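Local coordinates for putative PAS/PAC sensor protein (Nakamurella multipartita DSM 44233, PDB 6HMJ), which acts as a blue-light receptor of the light-oxygen-voltage type, holding flavin mononucleotide and probably binding RNA through its ANTAR domain to regulate translation, at residues I139-A142 / K143-M147; Q156-A159 / L160-H164; L192-R195 / L196-F200; N316-Q319 / D320-F324; R353-R356 / D357-L360. All blocks are in the same frame, centred on the assembly; numbering follows the deposited sequence.

How the interactions relate
Five local contacts sample the path from the helical, probably RNA-binding part of the chain to the flavin-binding PAS (LOV) domain. Interactions 1 and 2 come first, on the successive helices 114-149 and 154-167 of the ANTAR domain; their centres lie about 10 Å apart and they pack on each other. Interaction 3, on helix 192-202, touches both. Interaction 4, a hairpin of the LOV sheet, lies about 31 Å from interaction 1 between centres but only about 17 Å from interaction 3, which it touches where R194 meets A323. Interaction 5, on helix 351-372, returns to the helical part and meets interactions 2 and 3. The LOV domain and helical part thus share an interface, a plausible route for a light signal.

Interaction 1: residues I139-A142 / K143-M147; sequences IDQA and KGIVM
K143 opens its turn of helix by giving its backbone N-H to I139 O at 2.7 Å, while its side chain runs alongside that of D140, pointing the same way. CG of K143 stands anti to the backbone N (chi1 -172°) and the chain bends at chi3, which brings NZ to 4.1 Å from D140 OD1; the opposite charges are near but not in contact, and any attraction is probably modest. G144 follows, donating to D140 O at 3.0 Å and putting no side chain on the helix surface. This is the later part of the long helix 114-149, within the ANTAR domain, where two subunits pair: D140 packs on D140 of the second subunit, and Q141 and I145 both pack on its M147. I145 N bonds to Q141 O at 2.9 Å with an N-H...O angle of 160°. Its side chain lies beside that of Q141, CD1 coming to 4.1 Å from Q141 CG, and also meets M179 and L183 of helix 172-185. V146 N donates to A142 O at 3.0 Å, and both residues pack on M179. The M147 side chain reaches A154 and A157 of helix 154-167.

Interaction 2: residues Q156-A159 / L160-H164; sequences QAFA and LLKWH
K162 meets F158 one helical turn earlier, and its side chain can be followed outward atom by atom as an example of an aliphatic chain laid against an aromatic ring. The backbone sets the spacing: K162 N donates to F158 O at 2.9 Å with an N-H...O angle of 159°. K162 CB lies 3.5 Å from A159 O. CG stands anti to the carbonyl carbon (chi1 -66°), which carries the chain back toward the preceding turn, and it lies 3.4 Å from F158 O. CD then approaches the ring obliquely, 3.5 Å from F158 CE2. A bend at chi3 keeps CE against the ring, 3.7 Å from F158 CD2, before NZ ends 4.1 Å from F158 CE2. The two side chains cross obliquely, and the methylenes of the lysine, an exposed residue, supply most of the meeting.

Elsewhere on the turn the side chains diverge. A157 sits against V146 and M147 of helix 114-149. L160 packs on Q359 and L363 of helix 351-372, and L161 on V146 and on L172 and L175 of helix 172-185. W163 N bonds to A159 O at 2.8 Å, whereas the indole NE1 is hydrogen-bonded to Q362 OE1. With F158 also touching K143 and L172, the arrangement is that of an amphipathic helix in the helical bundle of an ANTAR domain.

Interaction 3: residues L192-R195 / L196-F200; sequences LRRR and LSTVF
R195 O takes two donors from the next turn: the hydroxyl of T198, whose OG1 lies 2.9 Å away, and the backbone N of V199, which makes a weak bond of 3.3 Å. The hydroxyl can turn back because T198 OG1 sits between its own backbone N and carbonyl carbon (chi1 72°), a familiar way for a helical threonine to return its polar end to the backbone. It approaches tilted 31° from the carbonyl plane. T198 CG2 is directed toward the preceding turn and ends 3.2 Å from R194 O, which also accepts from T198 N. L196 N bonds to L192 O at 2.7 Å, and S197 N to R193 O. The flat guanidinium of R195 lays one face over L192 CA, while its NH2 is held by L190 O and by a salt bridge to D151 of the second subunit.

The start of helix 192-202 is tied to helix 351-372 by E352, whose carboxylate accepts from R193 N and R194 N, and its second turn by E355, bonded to the S197 hydroxyl. On another flank L192 and R195 pack on L183, and L196 on M179, both of helix 172-185; L192 and L196 also touch A149 at the end of helix 114-149.

Interaction 4: residues N316-Q319 / D320-F324; sequences NFRQ and DGHAF. With FMN (flavin mononucleotide), chain E.
The ring of F324 carries N316 CB over one face in a CH-pi contact, 3.9 Å from the ring centroid. The F317 ring receives G321 O at its edge and packs against A323, F317 CE2 to A323 CB 3.7 Å. H322 ND1, at the edge of the R318 guanidinium and in its plane, makes a weak hydrogen bond to D320 OD2. R318 NH2 forms a salt bridge with D320 OD2 at 2.8 Å, and NE donates to D320 OD1. That oxygen also takes H322 N at 3.0 Å from the other face, an Asx turn; D320 CG, set between its backbone N and carbonyl carbon (chi1 66°), brings the carboxylate back to both. The cluster sits at the turn of the hairpin joining strands 310-317 and 323-334 of the flavin-binding PAS (LOV) domain: a type I turn from R318 to G321 with a G1 beta bulge, where R318 N bonds to H322 O. Replacing R318 with an alanine would probably leave the D320 carboxylate without its charged mate, held mainly by H322. The N316 amide pairs with the flavin: OD1 accepts from FMN N3 at 3.1 Å and ND2 donates to FMN O2 at 3.3 Å, with N326 ND2 a second donor to OD1.

Interaction 5: residues R353-R356 / D357-L360; sequences RVER and DQQL
R356 and L360 make the tight part of this turn of helix 351-372. CG of R356 is anti to the backbone N (chi1 178°) and the chain runs extended on to NE, so that L360 CD1 rests over one face of the guanidinium, 3.4 Å from R356 NH1. The same group is gripped from beyond the helix, NE and NH2 donating to the backbone carbonyls of F150 and D151. Beneath it the main-chain bond from L360 N to R356 O measures 2.9 Å and is nearly straight at 178°. The buried side is also well filled: V354 CG1 comes to 4.2 Å from Q358 CD, and both side chains touch W325 of strand 323-334. Q358 NE2 donates to S209 O of a loop, and Q359 OE1 accepts from H164 NE2.

R353 and D357 form the looser side. Their salt bridge is long at best, R353 NH1 to D357 OD2 3.6 Å, and the place of that oxygen is doubtful; R353 NH2 has a second acidic partner in E327. With an alanine at D357, R353 would probably lose only this long, uncertain ionic partner and keep E327, its bent chain somewhat freer to move.

The chemistry is mixed. Helix 351-372 is joined to the helical part by bonds to F150, D151 and H164, and to the flavin-binding PAS (LOV) domain by the packing of V354 and Q358 on W325 and by the R353-E327 salt bridge, a position consistent with passing a signal between the two.

Interaction 1: residues I139-A142 / K143-M147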
# COMPACT_ATOMS: atom_id res chain seq x y z
N ILE A 139 -4.20 4.57 3.38
CA ILE A 139 -5.37 4.22 2.58
C ILE A 139 -5.02 4.23 1.10
O ILE A 139 -5.43 3.34 0.35
CB ILE A 139 -6.54 5.17 2.90
CG1 ILE A 139 -7.01 4.95 4.34
CG2 ILE A 139 -7.68 4.96 1.90
CD1 ILE A 139 -8.17 5.84 4.77
N ASP A 140 -4.26 5.24 0.66
CA ASP A 140 -3.85 5.30 -0.73
C ASP A 140 -2.97 4.10 -1.10
O ASP A 140 -3.10 3.54 -2.20
CB ASP A 140 -3.11 6.61 -1.01
CG ASP A 140 -4.04 7.80 -1.04
OD1 ASP A 140 -5.26 7.60 -1.24
OD2 ASP A 140 -3.56 8.94 -0.87
N GLN A 141 -2.07 3.70 -0.20
CA GLN A 141 -1.23 2.54 -0.47
C GLN A 141 -2.08 1.27 -0.54
O GLN A 141 -1.92 0.46 -1.45
CB GLN A 141 -0.15 2.40 0.61
CG GLN A 141 0.80 1.24 0.39
CD GLN A 141 1.92 1.21 1.41
OE1 GLN A 141 2.08 2.13 2.20
NE2 GLN A 141 2.70 0.13 1.40
N ALA A 142 -2.97 1.09 0.43
CA ALA A 142 -3.85 -0.08 0.42
C ALA A 142 -4.76 -0.07 -0.80
O ALA A 142 -5.02 -1.12 -1.40
CB ALA A 142 -4.67 -0.15 1.71
N LYS A 143 -5.25 1.11 -1.18
CA LYS A 143 -6.07 1.20 -2.39
C LYS A 143 -5.29 0.69 -3.60
O LYS A 143 -5.82 -0.06 -4.42
CB LYS A 143 -6.51 2.65 -2.64
CG LYS A 143 -7.52 2.78 -3.78
CD LYS A 143 -7.73 4.22 -4.23
CE LYS A 143 -8.19 5.16 -3.13
NZ LYS A 143 -8.42 6.53 -3.70
N GLY A 144 -4.02 1.08 -3.71
CA GLY A 144 -3.21 0.64 -4.83
C GLY A 144 -2.90 -0.85 -4.77
O GLY A 144 -2.89 -1.53 -5.81
N ILE A 145 -2.62 -1.37 -3.58
CA ILE A 145 -2.36 -2.80 -3.43
C ILE A 145 -3.55 -3.60 -3.93
O ILE A 145 -3.40 -4.58 -4.67
CB ILE A 145 -2.03 -3.13 -1.96
CG1 ILE A 145 -0.65 -2.58 -1.59
CG2 ILE A 145 -2.09 -4.63 -1.73
CD1 ILE A 145 -0.31 -2.70 -0.12
N VAL A 146 -4.76 -3.21 -3.53
CA VAL A 146 -5.96 -3.91 -3.97
C VAL A 146 -6.15 -3.76 -5.47
O VAL A 146 -6.54 -4.71 -6.16
CB VAL A 146 -7.19 -3.41 -3.19
CG1 VAL A 146 -8.47 -3.90 -3.84
CG2 VAL A 146 -7.11 -3.86 -1.73
N MET A 147 -5.90 -2.56 -6.00
CA MET A 147 -6.06 -2.32 -7.43
C MET A 147 -5.28 -3.34 -8.26
O MET A 147 -5.84 -3.99 -9.16
CB MET A 147 -5.60 -0.90 -7.78
CG MET A 147 -6.61 0.19 -7.46
SD MET A 147 -6.00 1.82 -7.91
CE MET A 147 -5.93 1.68 -9.69

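Interaction 2: residues Q156-A159 / L160-H164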
# COMPACT_ATOMS: atom_id res chain seq x y z
N GLN A 156 -13.39 0.54 -7.61
CA GLN A 156 -13.65 -0.82 -7.16
C GLN A 156 -12.75 -1.18 -5.98
O GLN A 156 -13.21 -1.74 -4.98
CB GLN A 156 -13.44 -1.80 -8.31
CG GLN A 156 -14.41 -1.60 -9.47
CD GLN A 156 -14.08 -2.47 -10.66
OE1 GLN A 156 -12.91 -2.66 -11.01
NE2 GLN A 156 -15.11 -3.00 -11.31
N ALA A 157 -11.45 -0.88 -6.09
CA ALA A 157 -10.53 -1.16 -5.00
C ALA A 157 -10.97 -0.45 -3.72
O ALA A 157 -10.98 -1.04 -2.64
CB ALA A 157 -9.11 -0.73 -5.39
N PHE A 158 -11.33 0.83 -3.84
CA PHE A 158 -11.79 1.58 -2.68
C PHE A 158 -13.10 1.03 -2.16
O PHE A 158 -13.32 0.97 -0.94
CB PHE A 158 -11.92 3.06 -3.05
CG PHE A 158 -12.19 3.95 -1.87
CD1 PHE A 158 -11.16 4.31 -1.01
CD2 PHE A 158 -13.46 4.43 -1.63
CE1 PHE A 158 -11.40 5.12 0.07
CE2 PHE A 158 -13.71 5.25 -0.55
CZ PHE A 158 -12.68 5.60 0.30
N ALA A 159 -14.01 0.64 -3.06
CA ALA A 159 -15.27 0.05 -2.62
C ALA A 159 -15.04 -1.23 -1.83
O ALA A 159 -15.70 -1.47 -0.81
CB ALA A 159 -16.17 -0.21 -3.83
N LEU A 160 -14.10 -2.07 -2.28
CA LEU A 160 -13.80 -3.30 -1.56
C LEU A 160 -13.21 -3.00 -0.19
O LEU A 160 -13.50 -3.70 0.79
CB LEU A 160 -12.83 -4.17 -2.37
CG LEU A 160 -13.41 -4.93 -3.56
CD1 LEU A 160 -12.30 -5.65 -4.31
CD2 LEU A 160 -14.48 -5.91 -3.11
N LEU A 161 -12.35 -1.98 -0.10
CA LEU A 161 -11.82 -1.58 1.20
C LEU A 161 -12.95 -1.13 2.12
O LEU A 161 -12.93 -1.44 3.32
CB LEU A 161 -10.79 -0.46 1.02
CG LEU A 161 -9.42 -0.88 0.50
CD1 LEU A 161 -8.54 0.35 0.30
CD2 LEU A 161 -8.74 -1.85 1.45
N LYS A 162 -13.93 -0.40 1.59
CA LYS A 162 -15.09 -0.03 2.40
C LYS A 162 -15.91 -1.26 2.77
O LYS A 162 -16.36 -1.38 3.91
CB LYS A 162 -15.96 0.98 1.64
CG LYS A 162 -15.29 2.33 1.41
CD LYS A 162 -16.30 3.40 1.01
CE LYS A 162 -16.78 3.22 -0.43
NZ LYS A 162 -17.69 4.32 -0.84
N TRP A 163 -16.10 -2.17 1.82
CA TRP A 163 -16.85 -3.40 2.10
C TRP A 163 -16.19 -4.20 3.21
O TRP A 163 -16.85 -4.60 4.17
CB TRP A 163 -16.96 -4.23 0.82
CG TRP A 163 -17.52 -5.60 1.04
CD1 TRP A 163 -16.87 -6.79 0.87
CD2 TRP A 163 -18.85 -5.92 1.46
NE1 TRP A 163 -17.71 -7.83 1.17
CE2 TRP A 163 -18.93 -7.33 1.53
CE3 TRP A 163 -19.98 -5.16 1.79
CZ2 TRP A 163 -20.10 -7.99 1.91
CZ3 TRP A 163 -21.13 -5.82 2.17
CH2 TRP A 163 -21.18 -7.22 2.23
N HIS A 164 -14.88 -4.44 3.10
CA HIS A 164 -14.19 -5.25 4.09
C HIS A 164 -14.06 -4.52 5.42
O HIS A 164 -13.98 -5.17 6.47
CB HIS A 164 -12.81 -5.65 3.56
CG HIS A 164 -12.88 -6.58 2.39
ND1 HIS A 164 -13.73 -7.66 2.34
CD2 HIS A 164 -12.20 -6.59 1.21
CE1 HIS A 164 -13.57 -8.30 1.19
NE2 HIS A 164 -12.65 -7.67 0.49

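Interaction 3: residues L192-R195 / L196-F200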
# COMPACT_ATOMS: atom_id res chain seq x y z
N LEU A 192 -0.40 -14.22 -4.64
CA LEU A 192 -0.75 -12.96 -4.00
C LEU A 192 -2.23 -12.89 -3.61
O LEU A 192 -2.57 -12.51 -2.49
CB LEU A 192 -0.38 -11.79 -4.91
CG LEU A 192 -0.74 -10.39 -4.39
CD1 LEU A 192 -0.15 -10.17 -3.00
CD2 LEU A 192 -0.25 -9.32 -5.35
N ARG A 193 -3.13 -13.25 -4.53
CA ARG A 193 -4.55 -13.06 -4.26
C ARG A 193 -5.02 -13.97 -3.13
O ARG A 193 -5.77 -13.53 -2.25
CB ARG A 193 -5.37 -13.31 -5.52
CG ARG A 193 -5.07 -12.31 -6.61
CD ARG A 193 -5.79 -12.63 -7.90
NE ARG A 193 -5.47 -11.65 -8.94
CZ ARG A 193 -5.81 -11.77 -10.22
NH1 ARG A 193 -6.49 -12.83 -10.63
NH2 ARG A 193 -5.46 -10.83 -11.08
N ARG A 194 -4.59 -15.23 -3.12
CA ARG A 194 -4.84 -16.10 -1.98
C ARG A 194 -4.24 -15.50 -0.71
O ARG A 194 -4.89 -15.46 0.34
CB ARG A 194 -4.26 -17.49 -2.25
CG ARG A 194 -4.29 -18.48 -1.08
CD ARG A 194 -5.68 -19.06 -0.87
NE ARG A 194 -5.66 -20.14 0.12
CZ ARG A 194 -5.16 -21.35 -0.11
NH1 ARG A 194 -4.64 -21.65 -1.29
NH2 ARG A 194 -5.18 -22.27 0.85
N ARG A 195 -3.00 -15.01 -0.81
CA ARG A 195 -2.32 -14.42 0.33
C ARG A 195 -3.12 -13.25 0.91
O ARG A 195 -3.32 -13.16 2.13
CB ARG A 195 -0.93 -13.96 -0.10
CG ARG A 195 0.06 -13.73 1.02
CD ARG A 195 1.31 -13.08 0.47
NE ARG A 195 1.74 -13.71 -0.77
CZ ARG A 195 2.46 -13.11 -1.72
NH1 ARG A 195 2.85 -11.85 -1.58
NH2 ARG A 195 2.80 -13.78 -2.81
N LEU A 196 -3.57 -12.34 0.05
CA LEU A 196 -4.30 -11.17 0.52
C LEU A 196 -5.66 -11.55 1.08
O LEU A 196 -6.12 -10.96 2.07
CB LEU A 196 -4.44 -10.16 -0.62
CG LEU A 196 -4.93 -8.75 -0.28
CD1 LEU A 196 -4.10 -8.11 0.81
CD2 LEU A 196 -4.91 -7.90 -1.54
N SER A 197 -6.33 -12.52 0.47
CA SER A 197 -7.64 -12.95 0.95
C SER A 197 -7.56 -13.44 2.39
O SER A 197 -8.43 -13.11 3.21
CB SER A 197 -8.21 -14.03 0.04
OG SER A 197 -9.42 -14.54 0.56
N THR A 198 -6.54 -14.24 2.72
CA THR A 198 -6.40 -14.72 4.09
C THR A 198 -6.07 -13.59 5.06
O THR A 198 -6.33 -13.73 6.26
CB THR A 198 -5.33 -15.81 4.18
OG1 THR A 198 -4.03 -15.23 4.01
CG2 THR A 198 -5.55 -16.89 3.12
N VAL A 199 -5.51 -12.49 4.57
CA VAL A 199 -5.29 -11.33 5.44
C VAL A 199 -6.62 -10.69 5.81
O VAL A 199 -6.85 -10.34 6.97
CB VAL A 199 -4.35 -10.32 4.75
CG1 VAL A 199 -4.34 -9.00 5.51
CG2 VAL A 199 -2.94 -10.89 4.66
N PHE A 200 -7.51 -10.52 4.83
CA PHE A 200 -8.82 -9.96 5.12
C PHE A 200 -9.59 -10.84 6.11
O PHE A 200 -10.23 -10.33 7.03
CB PHE A 200 -9.62 -9.79 3.83
CG PHE A 200 -9.16 -8.64 2.97
CD1 PHE A 200 -8.87 -7.40 3.54
CD2 PHE A 200 -9.01 -8.79 1.60
CE1 PHE A 200 -8.45 -6.35 2.76
CE2 PHE A 200 -8.59 -7.73 0.82
CZ PHE A 200 -8.30 -6.51 1.40

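Interaction 4: residues N316-Q319 / D320-F324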
# COMPACT_ATOMS: atom_id res chain seq x y z
N ASN A 316 -10.80 -28.46 -4.04
CA ASN A 316 -10.02 -29.68 -3.96
C ASN A 316 -8.87 -29.51 -2.97
O ASN A 316 -8.61 -28.41 -2.47
CB ASN A 316 -9.43 -30.09 -5.32
CG ASN A 316 -10.42 -30.84 -6.21
OD1 ASN A 316 -10.08 -31.14 -7.35
ND2 ASN A 316 -11.62 -31.14 -5.71
N PHE A 317 -8.17 -30.62 -2.72
CA PHE A 317 -7.12 -30.66 -1.71
C PHE A 317 -6.03 -31.61 -2.17
O PHE A 317 -6.32 -32.73 -2.61
CB PHE A 317 -7.69 -31.11 -0.36
CG PHE A 317 -8.94 -30.37 0.04
CD1 PHE A 317 -10.18 -30.83 -0.35
CD2 PHE A 317 -8.86 -29.21 0.79
CE1 PHE A 317 -11.33 -30.14 0.00
CE2 PHE A 317 -10.00 -28.52 1.14
CZ PHE A 317 -11.24 -28.99 0.75
N ARG A 318 -4.78 -31.17 -2.06
CA ARG A 318 -3.64 -32.00 -2.40
C ARG A 318 -3.46 -33.09 -1.34
O ARG A 318 -4.15 -33.12 -0.32
CB ARG A 318 -2.38 -31.15 -2.53
CG ARG A 318 -2.54 -29.95 -3.45
CD ARG A 318 -1.25 -29.15 -3.58
NE ARG A 318 -0.78 -28.64 -2.29
CZ ARG A 318 0.26 -27.82 -2.15
NH1 ARG A 318 0.94 -27.40 -3.20
NH2 ARG A 318 0.61 -27.42 -0.93
N GLN A 319 -2.51 -33.99 -1.60
CA GLN A 319 -2.25 -35.06 -0.64
C GLN A 319 -1.78 -34.52 0.71
O GLN A 319 -1.91 -35.21 1.72
CB GLN A 319 -1.22 -36.04 -1.19
CG GLN A 319 -0.94 -37.22 -0.27
CD GLN A 319 -0.41 -38.45 -0.99
OE1 GLN A 319 -0.58 -39.58 -0.52
NE2 GLN A 319 0.26 -38.24 -2.12
N ASP A 320 -1.26 -33.29 0.74
CA ASP A 320 -0.84 -32.67 1.99
C ASP A 320 -1.95 -31.87 2.66
O ASP A 320 -1.72 -31.31 3.73
CB ASP A 320 0.39 -31.78 1.75
CG ASP A 320 0.07 -30.57 0.88
OD1 ASP A 320 -1.09 -30.40 0.47
OD2 ASP A 320 1.01 -29.78 0.61
N GLY A 321 -3.13 -31.82 2.05
CA GLY A 321 -4.29 -31.20 2.65
C GLY A 321 -4.57 -29.78 2.19
O GLY A 321 -5.68 -29.29 2.40
N HIS A 322 -3.59 -29.11 1.59
CA HIS A 322 -3.80 -27.73 1.19
C HIS A 322 -4.79 -27.64 0.04
O HIS A 322 -4.82 -28.49 -0.85
CB HIS A 322 -2.47 -27.07 0.81
CG HIS A 322 -1.68 -26.62 1.99
ND1 HIS A 322 -0.63 -27.34 2.51
CD2 HIS A 322 -1.79 -25.51 2.76
CE1 HIS A 322 -0.12 -26.70 3.55
NE2 HIS A 322 -0.81 -25.58 3.72
N ALA A 323 -5.61 -26.59 0.07
CA ALA A 323 -6.75 -26.46 -0.81
C ALA A 323 -6.39 -25.67 -2.06
O ALA A 323 -5.39 -24.95 -2.11
CB ALA A 323 -7.91 -25.77 -0.08
N PHE A 324 -7.21 -25.84 -3.09
CA PHE A 324 -7.08 -25.07 -4.32
C PHE A 324 -8.37 -25.21 -5.11
O PHE A 324 -9.09 -26.21 -4.97
CB PHE A 324 -5.87 -25.53 -5.15
CG PHE A 324 -6.01 -26.93 -5.71
CD1 PHE A 324 -5.75 -28.04 -4.93
CD2 PHE A 324 -6.40 -27.12 -7.03
CE1 PHE A 324 -5.88 -29.32 -5.44
CE2 PHE A 324 -6.52 -28.40 -7.55
CZ PHE A 324 -6.26 -29.50 -6.75
N1 FMN E . -13.64 -34.73 -9.10
C2 FMN E . -12.92 -33.85 -8.38
O2 FMN E . -13.41 -33.38 -7.33
N3 FMN E . -11.69 -33.44 -8.74
C4 FMN E . -11.09 -33.88 -9.85
O4 FMN E . -9.94 -33.48 -10.16
C4A FMN E . -11.80 -34.86 -10.70
N5 FMN E . -11.27 -35.35 -11.83
C5A FMN E . -11.95 -36.24 -12.58
C6 FMN E . -11.37 -36.73 -13.75
C7 FMN E . -12.04 -37.65 -14.54
C7M FMN E . -11.39 -38.16 -15.79
C8 FMN E . -13.40 -38.10 -14.15
C8M FMN E . -14.17 -39.09 -14.98
C9 FMN E . -13.99 -37.61 -12.99
C9A FMN E . -13.32 -36.70 -12.18
N10 FMN E . -13.89 -36.18 -10.99
C10 FMN E . -13.15 -35.26 -10.24
C1' FMN E . -15.23 -36.54 -10.51
C2' FMN E . -15.15 -37.66 -9.49
O2' FMN E . -14.11 -38.59 -9.83
C3' FMN E . -16.48 -38.39 -9.45
O3' FMN E . -16.77 -38.91 -10.76
C4' FMN E . -17.64 -37.50 -9.03
O4' FMN E . -17.38 -36.93 -7.74
C5' FMN E . -18.88 -38.38 -9.04
O5' FMN E . -19.63 -38.25 -7.84
P FMN E . -19.52 -39.40 -6.72
O1P FMN E . -20.43 -38.88 -5.64
O2P FMN E . -20.02 -40.64 -7.43
O3P FMN E . -18.05 -39.48 -6.38

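Interaction 5: residues R353-R356 / D357-L360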
# COMPACT_ATOMS: atom_id res chain seq x y z
N ARG A 353 -7.53 -16.79 -10.21
CA ARG A 353 -8.65 -16.28 -10.98
C ARG A 353 -9.93 -16.29 -10.16
O ARG A 353 -10.69 -15.31 -10.16
CB ARG A 353 -8.82 -17.10 -12.26
CG ARG A 353 -9.88 -16.57 -13.21
CD ARG A 353 -11.16 -17.36 -13.10
NE ARG A 353 -11.05 -18.68 -13.71
CZ ARG A 353 -11.95 -19.65 -13.59
NH1 ARG A 353 -13.06 -19.45 -12.88
NH2 ARG A 353 -11.75 -20.81 -14.18
N VAL A 354 -10.19 -17.39 -9.45
CA VAL A 354 -11.40 -17.49 -8.64
C VAL A 354 -11.38 -16.46 -7.52
O VAL A 354 -12.41 -15.86 -7.19
CB VAL A 354 -11.55 -18.92 -8.08
CG1 VAL A 354 -12.54 -18.94 -6.91
CG2 VAL A 354 -12.01 -19.87 -9.18
N GLU A 355 -10.21 -16.24 -6.91
CA GLU A 355 -10.10 -15.26 -5.84
C GLU A 355 -10.48 -13.87 -6.33
O GLU A 355 -11.16 -13.12 -5.62
CB GLU A 355 -8.69 -15.27 -5.26
CG GLU A 355 -8.61 -14.83 -3.81
CD GLU A 355 -9.22 -15.85 -2.87
OE1 GLU A 355 -8.75 -17.00 -2.86
OE2 GLU A 355 -10.18 -15.49 -2.15
N ARG A 356 -10.05 -13.51 -7.54
CA ARG A 356 -10.45 -12.23 -8.11
C ARG A 356 -11.94 -12.21 -8.42
O ARG A 356 -12.65 -11.26 -8.06
CB ARG A 356 -9.65 -11.95 -9.39
CG ARG A 356 -10.04 -10.65 -10.09
CD ARG A 356 -9.21 -10.43 -11.34
NE ARG A 356 -9.48 -9.14 -11.96
CZ ARG A 356 -10.32 -8.93 -12.97
NH1 ARG A 356 -11.01 -9.94 -13.49
NH2 ARG A 356 -10.48 -7.71 -13.46
N ASP A 357 -12.44 -13.26 -9.08
CA ASP A 357 -13.87 -13.32 -9.40
C ASP A 357 -14.73 -13.12 -8.16
O ASP A 357 -15.81 -12.53 -8.24
CB ASP A 357 -14.20 -14.66 -10.06
CG ASP A 357 -13.49 -14.85 -11.39
OD1 ASP A 357 -13.15 -13.84 -12.04
OD2 ASP A 357 -13.27 -16.01 -11.79
N GLN A 358 -14.27 -13.62 -7.00
CA GLN A 358 -15.08 -13.52 -5.79
C GLN A 358 -15.13 -12.08 -5.27
O GLN A 358 -16.19 -11.62 -4.84
CB GLN A 358 -14.53 -14.47 -4.72
CG GLN A 358 -14.93 -15.92 -4.94
CD GLN A 358 -14.43 -16.85 -3.85
OE1 GLN A 358 -13.38 -16.62 -3.26
NE2 GLN A 358 -15.19 -17.90 -3.58
N GLN A 359 -14.01 -11.37 -5.32
CA GLN A 359 -14.04 -9.95 -4.97
C GLN A 359 -14.95 -9.19 -5.93
O GLN A 359 -15.78 -8.38 -5.51
CB GLN A 359 -12.62 -9.36 -4.99
CG GLN A 359 -11.64 -10.04 -4.05
CD GLN A 359 -11.96 -9.80 -2.58
OE1 GLN A 359 -12.58 -8.80 -2.22
NE2 GLN A 359 -11.52 -10.72 -1.73
N LEU A 360 -14.80 -9.45 -7.23
CA LEU A 360 -15.69 -8.84 -8.21
C LEU A 360 -17.14 -9.21 -7.93
O LEU A 360 -18.05 -8.39 -8.16
CB LEU A 360 -15.29 -9.27 -9.62
CG LEU A 360 -13.98 -8.72 -10.18
CD1 LEU A 360 -13.70 -9.28 -11.57
CD2 LEU A 360 -13.98 -7.21 -10.21